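Glucuronan lyase A (Trichoderma reesei, PDB 2ZZJ) probably cleaves beta-1,4-linked glucuronan chains internally as an endo-acting polysaccharide lyase, and carries a bound calcium ion on its beta-jelly-roll fold. Local coordinates at residues Q83-N88 and N202-D207; L156-A161 and V183-D188. One frame throughout, in Å; residues are numbered along the deposited sequence.

How the interactions relate
Both contacts are largely buried, lie well away from the calcium site, and have their centres about 25 Å apart without touching. Interaction 1 seats the short helix 202-207 against the beginning region of strand 86-95, in the sheet that also holds strand 192-197. Interaction 2 fastens the end of strand 152-160, which belongs to the other sheet, to the loop joining strand 175-183 to strand 192-197. Its two segments fall between those of interaction 1 along the chain. The chemistry differs accordingly: residues 83-88 and 202-207 meet mainly through side chains, an aromatic pair and two waters, whereas 156-161 and 183-188 rely on backbone carbonyls and N-H groups and one threonine hydroxyl.

Interaction 1 (Q83-N88 and N202-D207); sequences QPQSYN and NSWHDD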
ATOM      1  N   GLN A  83     -12.533  -8.451   9.851  1.00 18.37           N
ATOM      2  CA  GLN A  83     -13.511  -8.970   8.894  1.00 18.88           C
ATOM      3  C   GLN A  83     -12.786  -9.529   7.678  1.00 20.15           C
ATOM      4  O   GLN A  83     -11.638  -9.113   7.384  1.00 19.24           O
ATOM      5  CB  GLN A  83     -14.526  -7.879   8.470  1.00 18.95           C
ATOM      6  CG  GLN A  83     -15.401  -7.364   9.585  1.00 19.28           C
ATOM      7  CD  GLN A  83     -16.411  -8.405  10.097  1.00 21.21           C
ATOM      8  OE1 GLN A  83     -16.502  -9.513   9.573  1.00 18.12           O
ATOM      9  NE2 GLN A  83     -17.170  -8.032  11.109  1.00 18.97           N
ATOM     10  N   PRO A  84     -13.407 -10.517   6.991  1.00 19.72           N
ATOM     11  CA  PRO A  84     -12.846 -11.174   5.819  1.00 20.14           C
ATOM     12  C   PRO A  84     -12.655 -10.304   4.580  1.00 20.05           C
ATOM     13  O   PRO A  84     -11.968 -10.731   3.646  1.00 20.87           O
ATOM     14  CB  PRO A  84     -13.875 -12.281   5.493  1.00 21.35           C
ATOM     15  CG  PRO A  84     -15.088 -11.994   6.308  1.00 20.68           C
ATOM     16  CD  PRO A  84     -14.687 -11.129   7.435  1.00 21.05           C
ATOM     17  N   GLN A  85     -13.287  -9.133   4.533  1.00 19.23           N
ATOM     18  CA  GLN A  85     -13.094  -8.213   3.402  1.00 19.25           C
ATOM     19  C   GLN A  85     -11.676  -7.651   3.434  1.00 18.59           C
ATOM     20  O   GLN A  85     -10.995  -7.749   4.452  1.00 19.96           O
ATOM     21  CB  GLN A  85     -14.109  -7.073   3.424  1.00 17.75           C
ATOM     22  CG  GLN A  85     -15.530  -7.506   3.019  1.00 19.85           C
ATOM     23  CD  GLN A  85     -16.501  -6.354   2.938  1.00 18.28           C
ATOM     24  OE1 GLN A  85     -16.652  -5.580   3.876  1.00 19.58           O
ATOM     25  NE2 GLN A  85     -17.232  -6.279   1.829  1.00 22.44           N
ATOM     26  N   SER A  86     -11.238  -7.090   2.311  1.00 18.23           N
ATOM     27  CA  SER A  86      -9.964  -6.370   2.250  1.00 16.49           C
ATOM     28  C   SER A  86     -10.118  -4.935   2.700  1.00 15.84           C
ATOM     29  O   SER A  86     -11.040  -4.253   2.268  1.00 15.77           O
ATOM     30  CB  SER A  86      -9.431  -6.358   0.818  1.00 16.45           C
ATOM     31  OG  SER A  86      -8.430  -5.350   0.651  1.00 17.40           O
ATOM     32  N   TYR A  87      -9.191  -4.487   3.542  1.00 14.94           N
ATOM     33  CA  TYR A  87      -8.929  -3.050   3.774  1.00 13.78           C
ATOM     34  C   TYR A  87      -7.482  -2.839   3.351  1.00 13.74           C
ATOM     35  O   TYR A  87      -6.566  -3.396   3.953  1.00 11.24           O
ATOM     36  CB  TYR A  87      -9.176  -2.630   5.232  1.00 13.84           C
ATOM     37  CG  TYR A  87     -10.634  -2.762   5.617  1.00 14.09           C
ATOM     38  CD1 TYR A  87     -11.518  -1.712   5.387  1.00 14.88           C
ATOM     39  CD2 TYR A  87     -11.138  -3.971   6.150  1.00 14.53           C
ATOM     40  CE1 TYR A  87     -12.870  -1.830   5.718  1.00 14.87           C
ATOM     41  CE2 TYR A  87     -12.497  -4.101   6.482  1.00 14.76           C
ATOM     42  CZ  TYR A  87     -13.352  -3.024   6.247  1.00 15.78           C
ATOM     43  OH  TYR A  87     -14.705  -3.091   6.536  1.00 13.93           O
ATOM     44  N   ASN A  88      -7.299  -2.097   2.265  1.00 12.86           N
ATOM     45  CA  ASN A  88      -5.983  -1.936   1.676  1.00 12.54           C
ATOM     46  C   ASN A  88      -5.265  -0.840   2.455  1.00 11.84           C
ATOM     47  O   ASN A  88      -5.891   0.150   2.849  1.00 11.95           O
ATOM     48  CB  ASN A  88      -6.109  -1.557   0.202  1.00 13.01           C
ATOM     49  CG  ASN A  88      -4.840  -1.848  -0.578  1.00 13.66           C
ATOM     50  OD1 ASN A  88      -4.577  -2.996  -0.977  1.00 13.45           O
ATOM     51  ND2 ASN A  88      -4.040  -0.810  -0.800  1.00 11.76           N
ATOM     52  N   ASN A 202     -11.369  -1.124  -0.276  1.00 17.01           N
ATOM     53  CA  ASN A 202     -11.710  -1.539  -1.639  1.00 17.95           C
ATOM     54  C   ASN A 202     -12.867  -2.560  -1.745  1.00 18.96           C
ATOM     55  O   ASN A 202     -13.678  -2.533  -2.687  1.00 19.36           O
ATOM     56  CB  ASN A 202     -10.471  -1.990  -2.432  1.00 17.72           C
ATOM     57  CG  ASN A 202      -9.652  -3.071  -1.742  1.00 18.14           C
ATOM     58  OD1 ASN A 202      -9.675  -3.229  -0.534  1.00 18.50           O
ATOM     59  ND2 ASN A 202      -8.853  -3.769  -2.525  1.00 20.86           N
ATOM     60  N   SER A 203     -12.948  -3.455  -0.770  1.00 18.88           N
ATOM     61  CA  SER A 203     -14.006  -4.469  -0.780  1.00 18.86           C
ATOM     62  C   SER A 203     -15.400  -3.876  -0.617  1.00 20.19           C
ATOM     63  O   SER A 203     -16.386  -4.493  -1.082  1.00 21.20           O
ATOM     64  CB  SER A 203     -13.757  -5.529   0.290  1.00 18.62           C
ATOM     65  OG  SER A 203     -12.715  -6.404  -0.107  1.00 17.70           O
ATOM     66  N   TRP A 204     -15.501  -2.711   0.042  1.00 19.30           N
ATOM     67  CA  TRP A 204     -16.782  -2.036   0.197  1.00 20.45           C
ATOM     68  C   TRP A 204     -17.385  -1.763  -1.187  1.00 22.02           C
ATOM     69  O   TRP A 204     -18.572  -2.038  -1.422  1.00 22.56           O
ATOM     70  CB  TRP A 204     -16.644  -0.709   0.968  1.00 18.44           C
ATOM     71  CG  TRP A 204     -16.403  -0.822   2.429  1.00 17.91           C
ATOM     72  CD1 TRP A 204     -16.415  -1.979   3.189  1.00 16.00           C
ATOM     73  CD2 TRP A 204     -16.192   0.259   3.355  1.00 15.85           C
ATOM     74  NE1 TRP A 204     -16.204  -1.669   4.513  1.00 16.02           N
ATOM     75  CE2 TRP A 204     -16.056  -0.314   4.644  1.00 15.85           C
ATOM     76  CE3 TRP A 204     -16.063   1.654   3.219  1.00 17.41           C
ATOM     77  CZ2 TRP A 204     -15.802   0.450   5.785  1.00 16.05           C
ATOM     78  CZ3 TRP A 204     -15.817   2.419   4.363  1.00 17.10           C
ATOM     79  CH2 TRP A 204     -15.688   1.805   5.638  1.00 16.38           C
ATOM     80  N   HIS A 205     -16.569  -1.251  -2.106  1.00 23.13           N
ATOM     81  CA  HIS A 205     -17.030  -1.012  -3.473  1.00 24.48           C
ATOM     82  C   HIS A 205     -17.079  -2.312  -4.287  1.00 25.59           C
ATOM     83  O   HIS A 205     -18.114  -2.642  -4.857  1.00 25.36           O
ATOM     84  CB  HIS A 205     -16.145   0.030  -4.165  1.00 25.33           C
ATOM     85  CG  HIS A 205     -16.317   0.067  -5.648  1.00 26.26           C
ATOM     86  ND1 HIS A 205     -15.688  -0.826  -6.492  1.00 27.91           N
ATOM     87  CD2 HIS A 205     -17.062   0.877  -6.437  1.00 28.45           C
ATOM     88  CE1 HIS A 205     -16.037  -0.559  -7.739  1.00 29.85           C
ATOM     89  NE2 HIS A 205     -16.871   0.466  -7.731  1.00 27.39           N
ATOM     90  N   ASP A 206     -15.968  -3.049  -4.327  1.00 25.96           N
ATOM     91  CA  ASP A 206     -15.866  -4.239  -5.152  1.00 26.51           C
ATOM     92  C   ASP A 206     -16.962  -5.265  -4.842  1.00 27.69           C
ATOM     93  O   ASP A 206     -17.436  -5.952  -5.754  1.00 27.95           O
ATOM     94  CB  ASP A 206     -14.490  -4.889  -5.022  1.00 26.64           C
ATOM     95  CG  ASP A 206     -13.336  -3.956  -5.429  1.00 28.07           C
ATOM     96  OD1 ASP A 206     -13.567  -2.866  -6.000  1.00 26.14           O
ATOM     97  OD2 ASP A 206     -12.170  -4.327  -5.171  1.00 29.07           O
ATOM     98  N   ASP A 207     -17.378  -5.351  -3.580  1.00 27.48           N
ATOM     99  CA  ASP A 207     -18.291  -6.419  -3.169  1.00 29.34           C
ATOM    100  C   ASP A 207     -19.753  -5.992  -3.218  1.00 29.57           C
ATOM    101  O   ASP A 207     -20.648  -6.845  -3.199  1.00 30.59           O
ATOM    102  CB  ASP A 207     -17.974  -6.925  -1.764  1.00 28.54           C
ATOM    103  CG  ASP A 207     -16.656  -7.668  -1.673  1.00 29.47           C
ATOM    104  OD1 ASP A 207     -15.972  -7.911  -2.703  1.00 28.12           O
ATOM    105  OD2 ASP A 207     -16.311  -8.014  -0.525  1.00 29.10           O
TER
HETATM  106  O   HOH W   1      -6.462  -4.921  -1.446  1.00 18.22           O
HETATM  107  O   HOH W   2     -13.226  -2.692   2.242  1.00 19.81           O
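Ser86 and Tyr87, successive residues near the beginning of strand 86-95, meet the helix 202-207 through different groups. With OG anti to its backbone nitrogen (chi1 163°), the hydroxyl of Ser86 donates to the side-chain amide of Asn202, OG to OD1 2.7 Å, lying in the carbonyl plane on a lone pair. The backbone joins in, because Ser86 N donates to Ser203 OG at 2.9 Å. Tyr87 starts out away from the helix, yet its ring returns to Trp204: Trp204 NE1 donates to Tyr87 OH over 2.9 Å, a bent bond (136° at the hydrogen) whose acceptor is tilted from the indole plane. The two rings form an offset edge-to-face pair, with planes at 88° and the tyrosine edge turned toward the indole face; Tyr87 CE1 comes within 3.7 Å of Trp204 CE2. Farther along the helix, Gln85 reaches Asp207 with its chain extended beyond CG, and NE2 meets OD2 at 3.1 Å on the anti side of the carboxylate, tilted out of the carboxylate plane, in a bond nearly straight at the hydrogen.

Two waters complete the polar contact. Water 1 donates to Ser86 OG and Asn88 OD1 and accepts from Asn202 ND2, while water 2 donates to Ser86 O at 2.7 Å and accepts from Trp204 N, joining the strand to the helix backbone.

A second shell positions these groups. The Gln85 amide is gripped at both ends, NE2 also donating to His209 O and OE1 accepting from Thr211 N, which fixes its rotation. Tyr44 and Tyr52 pack edge-to-face with Trp204, and Trp80 does so with Tyr87. The contact thus docks a short helix from a connection between strands onto a sheet of the beta-jelly roll, the fold of this polysaccharide lyase.

Interaction 2 (L156-A161 and V183-D188); sequences LQIKWA and VATTVD
Thr185 anchors the loop to the end of strand 152-160 with its hydroxyl, which donates to Lys159 O (OG1 to O 2.7 Å) and accepts from Ala161 N at 3.0 Å. A chi1 of 54° sets OG1 between the backbone N and the carbonyl carbon of Thr185, where it can reach both Lys159 O and Ala161 N. The carbonyl of Ala161, just past the strand, is shared: its O accepts from Thr185 N at 2.7 Å, nearly along the C=O axis, and from Thr186 N at 3.2 Å, above the carbonyl plane; Ala184 CA adds a CA-H...O contact at 3.4 Å.

On the buried side, the Trp160 indole presents its edge to Thr185 O, 3.5 Å from CZ3, and Ile158 CG2 sits over the centre of one ring face. Tyr70 OH takes the indole N-H, and Tyr62 stacks on the ring while its hydroxyl pairs with Thr186 OG1. The other side is looser: partly exposed Lys159 leads its ammonium end away from the loop, and Ala184 CB points away from the strand overall. Short of regular strand pairing, these bonds tie the end of an inner strand of one sheet to the loop that crosses into the other, a connection of the jelly roll.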
ATOM      1  N   LEU A 156       9.828  -3.281   2.681  1.00 12.17           N
ATOM      2  CA  LEU A 156       9.839  -4.043   1.438  1.00 13.77           C
ATOM      3  C   LEU A 156      11.188  -3.853   0.768  1.00 14.35           C
ATOM      4  O   LEU A 156      11.722  -2.741   0.713  1.00 14.84           O
ATOM      5  CB  LEU A 156       8.748  -3.571   0.469  1.00 13.90           C
ATOM      6  CG  LEU A 156       7.354  -3.257   1.033  1.00 17.06           C
ATOM      7  CD1 LEU A 156       6.463  -2.649  -0.069  1.00 20.37           C
ATOM      8  CD2 LEU A 156       6.744  -4.496   1.543  1.00 19.22           C
ATOM      9  N   GLN A 157      11.766  -4.937   0.272  1.00 15.43           N
ATOM     10  CA  GLN A 157      12.916  -4.788  -0.634  1.00 15.17           C
ATOM     11  C   GLN A 157      12.507  -5.423  -1.941  1.00 16.12           C
ATOM     12  O   GLN A 157      12.259  -6.617  -1.967  1.00 16.11           O
ATOM     13  CB  GLN A 157      14.133  -5.493  -0.064  1.00 15.41           C
ATOM     14  CG  GLN A 157      15.326  -5.472  -1.028  1.00 16.07           C
ATOM     15  CD  GLN A 157      16.491  -6.296  -0.542  1.00 17.13           C
ATOM     16  OE1 GLN A 157      16.398  -6.997   0.463  1.00 19.29           O
ATOM     17  NE2 GLN A 157      17.604  -6.229  -1.279  1.00 20.00           N
ATOM     18  N   ILE A 158      12.390  -4.635  -3.001  1.00 16.38           N
ATOM     19  CA  ILE A 158      11.852  -5.158  -4.235  1.00 17.95           C
ATOM     20  C   ILE A 158      12.773  -4.785  -5.380  1.00 18.82           C
ATOM     21  O   ILE A 158      13.058  -3.599  -5.568  1.00 18.69           O
ATOM     22  CB  ILE A 158      10.397  -4.671  -4.524  1.00 18.00           C
ATOM     23  CG1 ILE A 158       9.457  -5.057  -3.365  1.00 19.06           C
ATOM     24  CG2 ILE A 158       9.848  -5.325  -5.824  1.00 17.25           C
ATOM     25  CD1 ILE A 158       8.060  -4.503  -3.461  1.00 17.20           C
ATOM     26  N   LYS A 159      13.189  -5.779  -6.176  1.00 19.89           N
ATOM     27  CA  LYS A 159      13.816  -5.461  -7.467  1.00 21.40           C
ATOM     28  C   LYS A 159      12.723  -5.574  -8.524  1.00 21.68           C
ATOM     29  O   LYS A 159      12.169  -6.662  -8.737  1.00 21.35           O
ATOM     30  CB  LYS A 159      14.967  -6.410  -7.765  1.00 22.54           C
ATOM     31  CG  LYS A 159      15.596  -6.213  -9.133  1.00 24.61           C
ATOM     32  CD  LYS A 159      16.663  -7.295  -9.355  1.00 28.54           C
ATOM     33  CE  LYS A 159      17.220  -7.266 -10.787  1.00 31.34           C
ATOM     34  NZ  LYS A 159      17.839  -5.946 -11.123  1.00 35.06           N
ATOM     35  N   TRP A 160      12.395  -4.438  -9.129  1.00 22.26           N
ATOM     36  CA  TRP A 160      11.295  -4.319 -10.087  1.00 23.18           C
ATOM     37  C   TRP A 160      11.803  -4.788 -11.462  1.00 25.37           C
ATOM     38  O   TRP A 160      12.616  -4.109 -12.082  1.00 25.58           O
ATOM     39  CB  TRP A 160      10.811  -2.878 -10.150  1.00 22.45           C
ATOM     40  CG  TRP A 160      10.288  -2.361  -8.797  1.00 22.34           C
ATOM     41  CD1 TRP A 160      10.897  -1.458  -7.963  1.00 19.54           C
ATOM     42  CD2 TRP A 160       9.061  -2.748  -8.150  1.00 20.86           C
ATOM     43  NE1 TRP A 160      10.118  -1.256  -6.826  1.00 18.97           N
ATOM     44  CE2 TRP A 160       8.988  -2.028  -6.920  1.00 19.97           C
ATOM     45  CE3 TRP A 160       8.026  -3.647  -8.479  1.00 20.41           C
ATOM     46  CZ2 TRP A 160       7.903  -2.154  -6.040  1.00 19.36           C
ATOM     47  CZ3 TRP A 160       6.939  -3.780  -7.600  1.00 20.44           C
ATOM     48  CH2 TRP A 160       6.890  -3.047  -6.395  1.00 19.34           C
ATOM     49  N   ALA A 161      11.331  -5.958 -11.877  1.00 27.31           N
ATOM     50  CA  ALA A 161      11.725  -6.582 -13.150  1.00 29.96           C
ATOM     51  C   ALA A 161      10.531  -7.300 -13.779  1.00 31.87           C
ATOM     52  O   ALA A 161       9.670  -7.836 -13.064  1.00 31.50           O
ATOM     53  CB  ALA A 161      12.871  -7.576 -12.921  1.00 29.82           C
ATOM     54  N   VAL A 183      11.898 -13.886  -9.769  1.00 33.11           N
ATOM     55  CA  VAL A 183      10.492 -13.745 -10.152  1.00 31.50           C
ATOM     56  C   VAL A 183      10.313 -12.428 -10.866  1.00 31.22           C
ATOM     57  O   VAL A 183      11.091 -11.481 -10.643  1.00 31.33           O
ATOM     58  CB  VAL A 183       9.517 -13.794  -8.934  1.00 31.66           C
ATOM     59  CG1 VAL A 183       9.311 -15.200  -8.455  1.00 31.38           C
ATOM     60  CG2 VAL A 183       9.996 -12.876  -7.785  1.00 30.62           C
ATOM     61  N   ALA A 184       9.305 -12.363 -11.739  1.00 30.10           N
ATOM     62  CA  ALA A 184       8.914 -11.119 -12.381  1.00 29.15           C
ATOM     63  C   ALA A 184       7.961 -10.356 -11.443  1.00 29.07           C
ATOM     64  O   ALA A 184       6.888 -10.866 -11.086  1.00 29.71           O
ATOM     65  CB  ALA A 184       8.211 -11.398 -13.703  1.00 29.34           C
ATOM     66  N   THR A 185       8.349  -9.145 -11.063  1.00 28.48           N
ATOM     67  CA  THR A 185       7.606  -8.363 -10.051  1.00 27.74           C
ATOM     68  C   THR A 185       6.799  -7.147 -10.579  1.00 27.75           C
ATOM     69  O   THR A 185       6.139  -6.440  -9.789  1.00 27.61           O
ATOM     70  CB  THR A 185       8.575  -7.834  -8.995  1.00 27.05           C
ATOM     71  OG1 THR A 185       9.631  -7.111  -9.652  1.00 26.46           O
ATOM     72  CG2 THR A 185       9.117  -8.967  -8.140  1.00 26.52           C
ATOM     73  N   THR A 186       6.894  -6.853 -11.879  1.00 27.31           N
ATOM     74  CA  THR A 186       6.117  -5.786 -12.510  1.00 26.74           C
ATOM     75  C   THR A 186       5.837  -6.147 -13.976  1.00 28.35           C
ATOM     76  O   THR A 186       6.419  -7.105 -14.500  1.00 28.06           O
ATOM     77  CB  THR A 186       6.770  -4.364 -12.380  1.00 26.75           C
ATOM     78  OG1 THR A 186       5.820  -3.329 -12.688  1.00 23.79           O
ATOM     79  CG2 THR A 186       8.028  -4.205 -13.261  1.00 25.93           C
ATOM     80  N   VAL A 187       4.951  -5.383 -14.613  1.00 28.88           N
ATOM     81  CA  VAL A 187       4.635  -5.566 -16.029  1.00 30.64           C
ATOM     82  C   VAL A 187       5.795  -5.111 -16.923  1.00 31.34           C
ATOM     83  O   VAL A 187       6.640  -4.314 -16.509  1.00 30.90           O
ATOM     84  CB  VAL A 187       3.286  -4.862 -16.444  1.00 29.58           C
ATOM     85  CG1 VAL A 187       2.089  -5.545 -15.765  1.00 31.03           C
ATOM     86  CG2 VAL A 187       3.287  -3.390 -16.138  1.00 30.89           C
ATOM     87  N   ASP A 188       5.836  -5.628 -18.152  1.00 32.59           N
ATOM     88  CA  ASP A 188       6.964  -5.360 -19.042  1.00 33.94           C
ATOM     89  C   ASP A 188       6.902  -4.015 -19.791  1.00 33.86           C
ATOM     90  O   ASP A 188       7.020  -3.986 -21.019  1.00 34.05           O
ATOM     91  CB  ASP A 188       7.213  -6.552 -20.003  1.00 34.40           C
ATOM     92  CG  ASP A 188       6.039  -6.823 -20.957  1.00 36.83           C
ATOM     93  OD1 ASP A 188       4.950  -6.238 -20.761  1.00 37.03           O
ATOM     94  OD2 ASP A 188       6.220  -7.621 -21.922  1.00 37.87           O
TER